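Local coordinates for 2-dehydropantoate 2-reductase (Enterococcus faecium DO, PDB 5X20), which probably catalyses the NADPH-dependent reduction of ketopantoate to pantoate, the second of two steps from 3-methyl-2-oxobutanoate to (R)-pantoate in pantothenate biosynthesis, at residues V60-V65 with L87-S92; A188-T193 with I242-S247; A8-S13 with W129-E134. All coordinates share one frame; numbering follows the deposited sequence.

From the N terminus, the chain first meets residues 8-13, the turn and helix start that receive the dinucleotide. It does not return to them until residues 129-134, so contact 3 spans a long loop. Contact 1 opens and closes wholly within that span, joining residues 60-65, at the edge of the large sheet, to residues 87-92, on helix 83-90 and the residues after it. Contact 2 follows in series, pairing helix 180-201 with helix 238-247 in the C-terminal part. Contacts 1 and 3 lie in the nucleotide-binding part, contact 2 among the C-terminal helices. Contacts 1 and 2 lie on opposite sides of the chain's centre, with their centres about 35 Å apart.

Contact 1: residues V60-V65 with L87-S92; sequences VLQSEV and LQDIQS
Asp89, on helix 83-90, meets Gln62 just beyond the end of strand 59-61. Its CB packs against the backbone carbonyl of Gln62, 3.4 Å from Gln62 O, while its carboxylate crosses the end of the glutamine side chain at a slant. Gln62 NE2 donates to Asp89 OD2 over 3.0 Å, and at 164° the bond is nearly straight. The acceptor lies in the plane of the amide, but the donor comes to the anti side of OD2 and is tilted out of the carboxylate plane, the two flat groups being turned 72° against each other. What carries the amide there is the bend at the root of Gln62: CG stands between the backbone N and the carbonyl carbon (chi1 66°), and the chain then runs out extended. Asp89 OD1 makes a long, weak ion pair with Lys85.

Next along the chain, Ile90 offers CG2, the branch beside its backbone N, to Val65 CG2 at 4.0 Å, a single methyl-to-methyl touch. Ser92 follows in the 3-10 segment, with OG 4.4 Å from Val65 CG1 in loose van der Waals contact.

In the fold, this is a surface contact of the nucleotide-binding part. Gln62 and Val65 also rest on Ile29 of strand 25-30, and Ile90 reaches inward to Ile74 of strand 73-76, so both segments cover the same sheet.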
loop_
_atom_site.group_PDB
_atom_site.type_symbol
_atom_site.label_atom_id
_atom_site.label_comp_id
_atom_site.label_asym_id
_atom_site.label_seq_id
_atom_site.Cartn_x
_atom_site.Cartn_y
_atom_site.Cartn_z
ATOM N N VAL A 60 -34.492 9.035 15.317
ATOM C CA VAL A 60 -34.660 7.948 16.258
ATOM C C VAL A 60 -33.455 7.008 16.164
ATOM O O VAL A 60 -32.889 6.810 15.087
ATOM C CB VAL A 60 -36.006 7.229 15.983
ATOM C CG1 VAL A 60 -35.992 6.595 14.604
ATOM C CG2 VAL A 60 -36.292 6.190 17.042
ATOM N N LEU A 61 -33.032 6.459 17.305
ATOM C CA LEU A 61 -32.048 5.362 17.334
ATOM C C LEU A 61 -32.609 4.148 16.634
ATOM O O LEU A 61 -33.781 3.806 16.803
ATOM C CB LEU A 61 -31.724 4.950 18.757
ATOM C CG LEU A 61 -30.384 5.321 19.418
ATOM C CD1 LEU A 61 -30.175 4.484 20.679
ATOM C CD2 LEU A 61 -29.191 5.162 18.507
ATOM N N GLN A 62 -31.788 3.490 15.822
ATOM C CA GLN A 62 -32.287 2.395 15.003
ATOM C C GLN A 62 -32.875 1.286 15.848
ATOM O O GLN A 62 -33.794 0.603 15.422
ATOM C CB GLN A 62 -31.187 1.837 14.100
ATOM C CG GLN A 62 -30.014 1.156 14.784
ATOM C CD GLN A 62 -28.878 0.919 13.819
ATOM O OE1 GLN A 62 -28.268 1.870 13.316
ATOM N NE2 GLN A 62 -28.591 -0.332 13.530
ATOM N N SER A 63 -32.342 1.076 17.045
ATOM C CA SER A 63 -32.877 0.027 17.949
ATOM C C SER A 63 -34.236 0.408 18.606
ATOM O O SER A 63 -34.945 -0.459 19.132
ATOM C CB SER A 63 -31.852 -0.296 19.034
ATOM O OG SER A 63 -31.658 0.856 19.822
ATOM N N GLU A 64 -34.627 1.674 18.508
ATOM C CA GLU A 64 -35.880 2.162 19.082
ATOM C C GLU A 64 -36.942 2.481 18.067
ATOM O O GLU A 64 -37.900 3.173 18.357
ATOM C CB GLU A 64 -35.631 3.370 19.953
ATOM C CG GLU A 64 -34.529 3.057 20.942
ATOM C CD GLU A 64 -34.204 4.199 21.865
ATOM O OE1 GLU A 64 -34.529 5.361 21.529
ATOM O OE2 GLU A 64 -33.596 3.898 22.921
ATOM N N VAL A 65 -36.805 1.973 16.869
ATOM C CA VAL A 65 -37.838 2.237 15.855
ATOM C C VAL A 65 -39.223 1.616 16.219
ATOM O O VAL A 65 -39.329 0.491 16.728
ATOM C CB VAL A 65 -37.346 1.728 14.500
ATOM C CG1 VAL A 65 -38.456 1.764 13.482
ATOM C CG2 VAL A 65 -36.177 2.563 14.012
ATOM N N LEU A 87 -30.911 -3.105 8.756
ATOM C CA LEU A 87 -32.091 -3.750 8.236
ATOM C C LEU A 87 -32.788 -4.602 9.319
ATOM O O LEU A 87 -34.017 -4.629 9.358
ATOM C CB LEU A 87 -31.779 -4.579 7.006
ATOM C CG LEU A 87 -31.525 -3.753 5.750
ATOM C CD1 LEU A 87 -30.868 -4.583 4.677
ATOM C CD2 LEU A 87 -32.811 -3.133 5.215
ATOM N N GLN A 88 -32.033 -5.276 10.174
ATOM C CA GLN A 88 -32.603 -6.116 11.237
ATOM C C GLN A 88 -33.386 -5.213 12.174
ATOM O O GLN A 88 -34.505 -5.527 12.554
ATOM C CB GLN A 88 -31.541 -6.805 12.062
ATOM C CG GLN A 88 -30.710 -7.808 11.353
ATOM C CD GLN A 88 -29.799 -8.496 12.331
ATOM O OE1 GLN A 88 -29.915 -8.276 13.541
ATOM N NE2 GLN A 88 -28.927 -9.372 11.827
ATOM N N ASP A 89 -32.793 -4.073 12.524
ATOM C CA ASP A 89 -33.395 -3.193 13.520
ATOM C C ASP A 89 -34.627 -2.468 13.032
ATOM O O ASP A 89 -35.414 -2.067 13.826
ATOM C CB ASP A 89 -32.367 -2.181 14.050
ATOM C CG ASP A 89 -31.355 -2.804 14.949
ATOM O OD1 ASP A 89 -31.584 -3.937 15.402
ATOM O OD2 ASP A 89 -30.313 -2.191 15.182
ATOM N N ILE A 90 -34.786 -2.266 11.741
ATOM C CA ILE A 90 -35.883 -1.466 11.242
ATOM C C ILE A 90 -36.877 -2.278 10.423
ATOM O O ILE A 90 -37.730 -1.706 9.727
ATOM C CB ILE A 90 -35.360 -0.273 10.369
ATOM C CG1 ILE A 90 -34.768 -0.741 9.043
ATOM C CG2 ILE A 90 -34.319 0.520 11.143
ATOM C CD1 ILE A 90 -34.669 0.334 7.996
ATOM N N GLN A 91 -36.771 -3.606 10.456
ATOM C CA GLN A 91 -37.630 -4.428 9.594
ATOM C C GLN A 91 -39.106 -4.149 9.765
ATOM O O GLN A 91 -39.871 -4.127 8.798
ATOM C CB GLN A 91 -37.325 -5.923 9.683
ATOM C CG GLN A 91 -37.139 -6.531 8.302
ATOM C CD GLN A 91 -37.654 -7.950 8.178
ATOM O OE1 GLN A 91 -37.911 -8.630 9.172
ATOM N NE2 GLN A 91 -37.795 -8.407 6.943
ATOM N N SER A 92 -39.492 -3.920 11.007
ATOM C CA SER A 92 -40.878 -3.637 11.323
ATOM C C SER A 92 -41.414 -2.455 10.537
ATOM O O SER A 92 -42.617 -2.259 10.480
ATOM C CB SER A 92 -41.046 -3.372 12.801
ATOM O OG SER A 92 -40.419 -2.152 13.179
#

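Contact 2: residues A188-T193 with I242-S247; sequences ACVNGT and IAHCES. With AOT (2-oxidanylidene-2-phenylazanyl-ethanoic acid), chain H.
Thr193 OG1 has three neighbours: Cys189 O at 2.8 Å and Val190 O at 3.1 Å, both on its own helix, and Cys245 SG of the facing helix at 3.6 Å. The hydroxyl stands between the backbone N and the carbonyl carbon (chi1 51°), which turns it back onto the preceding helical turn, where both carbonyls compete for its proton. Cys245 SG lies among polar and apolar atoms alike, 3.6 Å from Cys189 O and 4.1 Å from Val190 CG2.

Val190 divides its two methyls. CG2 comes obliquely to the His244 ring, 3.5 Å from His244 CD2, whereas CG1 touches the phenyl ring of the bound 2-oxo-2-phenylaminoethanoate (oxanilate). Beside it, Asn191 turns away from the other helix and gives ND2 to O1 of that ligand, 3.1 Å away and nearly straight at 170°. O1 belongs to the carbonyl next to the carboxylate, consistent with a pocket for a 2-oxo acid; Asn105 and Ser260 also bond the ligand.

The segments 188-193 and 242-247 cross at -52°, with their axes 9.1 Å apart at closest. Phe225 and Ile221 of helix 214-231 cover Cys189 and Thr193, completing a three-helix packing in the C-terminal part.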
loop_
_atom_site.group_PDB
_atom_site.type_symbol
_atom_site.label_atom_id
_atom_site.label_comp_id
_atom_site.label_asym_id
_atom_site.label_seq_id
_atom_site.Cartn_x
_atom_site.Cartn_y
_atom_site.Cartn_z
ATOM N N ALA A 188 -18.013 1.511 -9.059
ATOM C CA ALA A 188 -17.184 0.683 -8.189
ATOM C C ALA A 188 -15.720 0.670 -8.631
ATOM O O ALA A 188 -14.824 0.568 -7.795
ATOM C CB ALA A 188 -17.744 -0.717 -8.102
ATOM N N CYS A 189 -15.480 0.837 -9.934
ATOM C CA CYS A 189 -14.109 1.018 -10.430
ATOM C C CYS A 189 -13.435 2.287 -9.903
ATOM O O CYS A 189 -12.223 2.276 -9.525
ATOM C CB CYS A 189 -14.056 1.058 -11.924
ATOM S SG CYS A 189 -14.402 -0.512 -12.700
ATOM N N VAL A 190 -14.213 3.360 -9.850
ATOM C CA VAL A 190 -13.737 4.599 -9.247
ATOM C C VAL A 190 -13.432 4.401 -7.761
ATOM O O VAL A 190 -12.389 4.787 -7.294
ATOM C CB VAL A 190 -14.769 5.712 -9.367
ATOM C CG1 VAL A 190 -14.266 6.994 -8.731
ATOM C CG2 VAL A 190 -15.096 5.971 -10.840
ATOM N N ASN A 191 -14.360 3.788 -7.041
ATOM C CA ASN A 191 -14.171 3.538 -5.634
ATOM C C ASN A 191 -13.072 2.504 -5.430
ATOM O O ASN A 191 -12.443 2.449 -4.380
ATOM C CB ASN A 191 -15.504 3.088 -5.007
ATOM C CG ASN A 191 -16.513 4.228 -4.882
ATOM O OD1 ASN A 191 -17.690 4.076 -5.196
ATOM N ND2 ASN A 191 -16.043 5.391 -4.496
ATOM N N GLY A 192 -12.895 1.619 -6.405
ATOM C CA GLY A 192 -11.892 0.573 -6.331
ATOM C C GLY A 192 -10.491 1.000 -6.681
ATOM O O GLY A 192 -9.571 0.208 -6.604
ATOM N N THR A 193 -10.327 2.248 -7.102
ATOM C CA THR A 193 -9.016 2.792 -7.445
ATOM C C THR A 193 -8.698 3.959 -6.526
ATOM O O THR A 193 -7.781 3.868 -5.701
ATOM C CB THR A 193 -8.950 3.203 -8.923
ATOM O OG1 THR A 193 -10.067 4.066 -9.267
ATOM C CG2 THR A 193 -8.948 1.992 -9.785
ATOM N N ILE A 242 -11.587 3.712 -17.372
ATOM C CA ILE A 242 -10.269 4.204 -16.960
ATOM C C ILE A 242 -10.216 5.748 -16.976
ATOM O O ILE A 242 -9.829 6.353 -16.000
ATOM C CB ILE A 242 -9.163 3.635 -17.861
ATOM C CG1 ILE A 242 -8.974 2.159 -17.499
ATOM C CG2 ILE A 242 -7.876 4.389 -17.659
ATOM C CD1 ILE A 242 -8.053 1.385 -18.449
ATOM N N ALA A 243 -10.696 6.359 -18.067
ATOM C CA ALA A 243 -10.758 7.820 -18.171
ATOM C C ALA A 243 -11.689 8.424 -17.114
ATOM O O ALA A 243 -11.342 9.436 -16.531
ATOM C CB ALA A 243 -11.208 8.270 -19.569
ATOM N N HIS A 244 -12.839 7.782 -16.871
ATOM C CA HIS A 244 -13.746 8.213 -15.799
ATOM C C HIS A 244 -13.042 8.178 -14.421
ATOM O O HIS A 244 -13.140 9.172 -13.644
ATOM C CB HIS A 244 -14.962 7.337 -15.794
ATOM C CG HIS A 244 -15.991 7.663 -14.762
ATOM N ND1 HIS A 244 -16.554 8.914 -14.617
ATOM C CD2 HIS A 244 -16.631 6.871 -13.877
ATOM C CE1 HIS A 244 -17.470 8.886 -13.671
ATOM N NE2 HIS A 244 -17.542 7.655 -13.213
ATOM N N CYS A 245 -12.280 7.111 -14.140
ATOM C CA CYS A 245 -11.484 7.082 -12.893
ATOM C C CYS A 245 -10.464 8.238 -12.816
ATOM O O CYS A 245 -10.365 8.928 -11.818
ATOM C CB CYS A 245 -10.738 5.751 -12.739
ATOM S SG CYS A 245 -11.782 4.287 -12.473
ATOM N N GLU A 246 -9.721 8.436 -13.898
ATOM C CA GLU A 246 -8.651 9.427 -13.939
ATOM C C GLU A 246 -9.156 10.845 -13.963
ATOM O O GLU A 246 -8.415 11.743 -13.633
ATOM C CB GLU A 246 -7.741 9.179 -15.128
ATOM C CG GLU A 246 -6.954 7.889 -14.918
ATOM C CD GLU A 246 -6.026 7.552 -16.054
ATOM O OE1 GLU A 246 -6.173 8.086 -17.162
ATOM O OE2 GLU A 246 -5.123 6.741 -15.850
ATOM N N SER A 247 -10.429 11.049 -14.274
ATOM C CA SER A 247 -10.985 12.362 -14.235
ATOM C C SER A 247 -11.061 12.905 -12.802
ATOM O O SER A 247 -11.070 14.132 -12.611
ATOM C CB SER A 247 -12.346 12.425 -14.948
ATOM O OG SER A 247 -13.326 11.905 -14.126
HETATM C C1 AOT H . -16.834 9.999 -5.207
HETATM N N1 AOT H . -16.467 9.507 -4.049
HETATM O O1 AOT H . -17.932 7.848 -3.982
HETATM C C2 AOT H . -16.005 9.806 -6.289
HETATM O O2 AOT H . -15.480 8.791 -1.892
HETATM O O3 AOT H . -16.748 7.214 -1.547
HETATM C C8 AOT H . -16.411 8.148 -2.239
HETATM C C7 AOT H . -17.045 8.486 -3.502
HETATM C C4 AOT H . -16.357 10.333 -7.509
HETATM C C6 AOT H . -17.516 11.061 -7.670
HETATM C C5 AOT H . -18.330 11.231 -6.593
HETATM C C3 AOT H . -18.002 10.713 -5.366
#

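Contact 3: residues A8-S13 with W129-E134; sequences AGAMGS and WTAGLE. With NAD (nicotinamide-adenine-dinucleotide), chain G.
Ala10 and Leu133 bring their CA atoms to 4.7 Å, the nearest CA pair between the start of helix 10-21 and strand 132-135. No hydrogen bond joins the two backbones; each instead turns amides to the dinucleotide. Ala10 N gives a bond of 2.9 Å to O2A of one phosphate, and Met11 N one of 2.7 Å to O2N of the other, at 171° and 172°. With Gly9 as N-cap, the diphosphate sits over the helix start, whose dipole would favour its negative charge. Across the contact, the nicotinamide carboxamide is held at both ends by a single residue: Ala131 N donates to O7N, and N7N donates to Ala131 O. This pair fixes the rotation of the amide.

Ala10 brings only a methyl to the second segment, where it fits against Ala131 CB and the peptide joining Gly132 to Leu133. Ala131 CB in turn lies 3.3 Å from Ala10 O, the shortest contact across the segments. The bends of Met11 at chi2 and chi3 (chi2 -71°) lay SD over one face of the nicotinamide ring, 3.5 Å from C3N, and its CE ends 3.6 Å from Trp129 CB. The indole itself leads away, its NE1 bonded to Leu172 O. Leu133 CD2 lies 3.5 Å from C8A of the adenine.

Gly9 and Gly12, together with Gly7, fit the glycine-rich GxGxxG turn of a Rossmann fold. The second segment runs along the cofactor from the adenine to the nicotinamide, where Trp129 O stands 3.1 Å from C4N, the carbon that exchanges hydride in nicotinamide-dependent reductases.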
loop_
_atom_site.group_PDB
_atom_site.type_symbol
_atom_site.label_atom_id
_atom_site.label_comp_id
_atom_site.label_asym_id
_atom_site.label_seq_id
_atom_site.Cartn_x
_atom_site.Cartn_y
_atom_site.Cartn_z
ATOM N N ALA A 8 -28.042 8.006 8.859
ATOM C CA ALA A 8 -28.055 9.441 8.658
ATOM C C ALA A 8 -26.682 10.034 8.950
ATOM O O ALA A 8 -26.544 10.967 9.699
ATOM C CB ALA A 8 -29.133 10.075 9.509
ATOM N N GLY A 9 -25.674 9.502 8.277
ATOM C CA GLY A 9 -24.360 10.072 8.341
ATOM C C GLY A 9 -24.217 11.184 7.318
ATOM O O GLY A 9 -25.158 11.923 7.065
ATOM N N ALA A 10 -23.034 11.290 6.705
ATOM C CA ALA A 10 -22.797 12.398 5.817
ATOM C C ALA A 10 -23.812 12.415 4.697
ATOM O O ALA A 10 -24.492 13.455 4.492
ATOM C CB ALA A 10 -21.388 12.369 5.276
ATOM N N MET A 11 -23.956 11.286 3.984
ATOM C CA MET A 11 -24.838 11.247 2.784
ATOM C C MET A 11 -26.318 11.207 3.150
ATOM O O MET A 11 -27.155 11.819 2.522
ATOM C CB MET A 11 -24.460 10.075 1.890
ATOM C CG MET A 11 -23.081 10.231 1.274
ATOM S SD MET A 11 -22.928 11.509 -0.023
ATOM C CE MET A 11 -24.179 10.981 -1.139
ATOM N N GLY A 12 -26.626 10.471 4.192
ATOM C CA GLY A 12 -27.974 10.400 4.662
ATOM C C GLY A 12 -28.451 11.758 5.121
ATOM O O GLY A 12 -29.621 12.079 4.956
ATOM N N SER A 13 -27.578 12.492 5.790
ATOM C CA SER A 13 -27.907 13.840 6.258
ATOM C C SER A 13 -28.142 14.760 5.062
ATOM O O SER A 13 -29.133 15.457 5.018
ATOM C CB SER A 13 -26.791 14.392 7.131
ATOM O OG SER A 13 -26.763 13.740 8.397
ATOM N N TRP A 129 -23.166 12.455 -5.603
ATOM C CA TRP A 129 -23.132 13.464 -4.558
ATOM C C TRP A 129 -21.998 13.131 -3.572
ATOM O O TRP A 129 -21.544 11.973 -3.501
ATOM C CB TRP A 129 -24.421 13.476 -3.789
ATOM C CG TRP A 129 -25.503 14.139 -4.558
ATOM C CD1 TRP A 129 -26.568 13.536 -5.205
ATOM C CD2 TRP A 129 -25.654 15.570 -4.801
ATOM N NE1 TRP A 129 -27.357 14.478 -5.811
ATOM C CE2 TRP A 129 -26.861 15.722 -5.606
ATOM C CE3 TRP A 129 -24.940 16.702 -4.439
ATOM C CZ2 TRP A 129 -27.312 16.960 -6.020
ATOM C CZ3 TRP A 129 -25.401 17.942 -4.861
ATOM C CH2 TRP A 129 -26.560 18.069 -5.633
ATOM N N THR A 130 -21.534 14.120 -2.803
ATOM C CA THR A 130 -20.540 13.961 -1.767
ATOM C C THR A 130 -20.986 14.632 -0.473
ATOM O O THR A 130 -21.922 15.436 -0.475
ATOM C CB THR A 130 -19.199 14.609 -2.173
ATOM O OG1 THR A 130 -19.406 15.993 -2.338
ATOM C CG2 THR A 130 -18.666 14.050 -3.477
ATOM N N ALA A 131 -20.384 14.239 0.639
ATOM C CA ALA A 131 -20.742 14.829 1.895
ATOM C C ALA A 131 -19.694 14.508 2.934
ATOM O O ALA A 131 -18.994 13.528 2.814
ATOM C CB ALA A 131 -22.105 14.304 2.350
ATOM N N GLY A 132 -19.604 15.315 3.973
ATOM C CA GLY A 132 -18.704 15.065 5.076
ATOM C C GLY A 132 -19.403 15.176 6.399
ATOM O O GLY A 132 -20.215 16.076 6.637
ATOM N N LEU A 133 -19.081 14.262 7.290
ATOM C CA LEU A 133 -19.600 14.301 8.632
ATOM C C LEU A 133 -18.486 14.840 9.480
ATOM O O LEU A 133 -17.473 14.179 9.639
ATOM C CB LEU A 133 -19.969 12.898 9.067
ATOM C CG LEU A 133 -20.837 12.685 10.293
ATOM C CD1 LEU A 133 -22.161 13.414 10.172
ATOM C CD2 LEU A 133 -21.111 11.190 10.499
ATOM N N GLU A 134 -18.661 16.034 10.028
ATOM C CA GLU A 134 -17.596 16.706 10.824
ATOM C C GLU A 134 -17.591 16.324 12.296
ATOM O O GLU A 134 -16.566 16.296 12.921
ATOM C CB GLU A 134 -17.730 18.215 10.666
ATOM C CG GLU A 134 -17.609 18.658 9.193
ATOM C CD GLU A 134 -16.348 18.111 8.494
ATOM O OE1 GLU A 134 -15.233 18.471 8.953
ATOM O OE2 GLU A 134 -16.454 17.326 7.491
HETATM P PA NAD G . -20.837 7.971 7.264
HETATM O O1A NAD G . -19.703 7.167 7.823
HETATM O O2A NAD G . -20.845 9.493 7.377
HETATM O O5B NAD G . -22.173 7.485 7.985
HETATM C C5B NAD G . -22.509 6.116 8.053
HETATM C C4B NAD G . -23.114 5.762 9.400
HETATM O O4B NAD G . -22.036 5.693 10.303
HETATM C C3B NAD G . -24.081 6.796 9.971
HETATM O O3B NAD G . -25.068 6.123 10.695
HETATM C C2B NAD G . -23.226 7.584 10.904
HETATM O O2B NAD G . -23.895 8.274 11.950
HETATM C C1B NAD G . -22.357 6.461 11.419
HETATM N N9A NAD G . -21.135 7.035 11.965
HETATM C C8A NAD G . -20.353 7.930 11.378
HETATM N N7A NAD G . -19.342 8.256 12.188
HETATM C C5A NAD G . -19.499 7.569 13.317
HETATM C C6A NAD G . -18.780 7.467 14.589
HETATM N N6A NAD G . -17.646 8.176 14.823
HETATM N N1A NAD G . -19.315 6.649 15.496
HETATM C C2A NAD G . -20.419 5.921 15.282
HETATM N N3A NAD G . -21.159 5.966 14.167
HETATM C C4A NAD G . -20.719 6.769 13.167
HETATM O O3 NAD G . -20.914 7.451 5.762
HETATM P PN NAD G . -21.379 8.252 4.452
HETATM O O1N NAD G . -20.144 9.054 4.022
HETATM O O2N NAD G . -22.713 8.936 4.561
HETATM O O5D NAD G . -21.429 7.034 3.416
HETATM C C5D NAD G . -22.630 6.288 3.263
HETATM C C4D NAD G . -22.638 5.509 1.944
HETATM O O4D NAD G . -22.593 6.452 0.853
HETATM C C3D NAD G . -21.364 4.689 1.871
HETATM O O3D NAD G . -21.575 3.431 1.261
HETATM C C2D NAD G . -20.420 5.558 1.046
HETATM O O2D NAD G . -19.388 4.821 0.379
HETATM C C1D NAD G . -21.404 6.211 0.095
HETATM N N1N NAD G . -20.969 7.450 -0.533
HETATM C C2N NAD G . -20.423 8.418 0.239
HETATM C C3N NAD G . -19.975 9.606 -0.364
HETATM C C7N NAD G . -19.413 10.765 0.429
HETATM O O7N NAD G . -19.055 11.768 -0.175
HETATM N N7N NAD G . -19.445 10.789 1.765
HETATM C C4N NAD G . -20.176 9.761 -1.750
HETATM C C5N NAD G . -20.815 8.737 -2.505
HETATM C C6N NAD G . -21.236 7.598 -1.887
#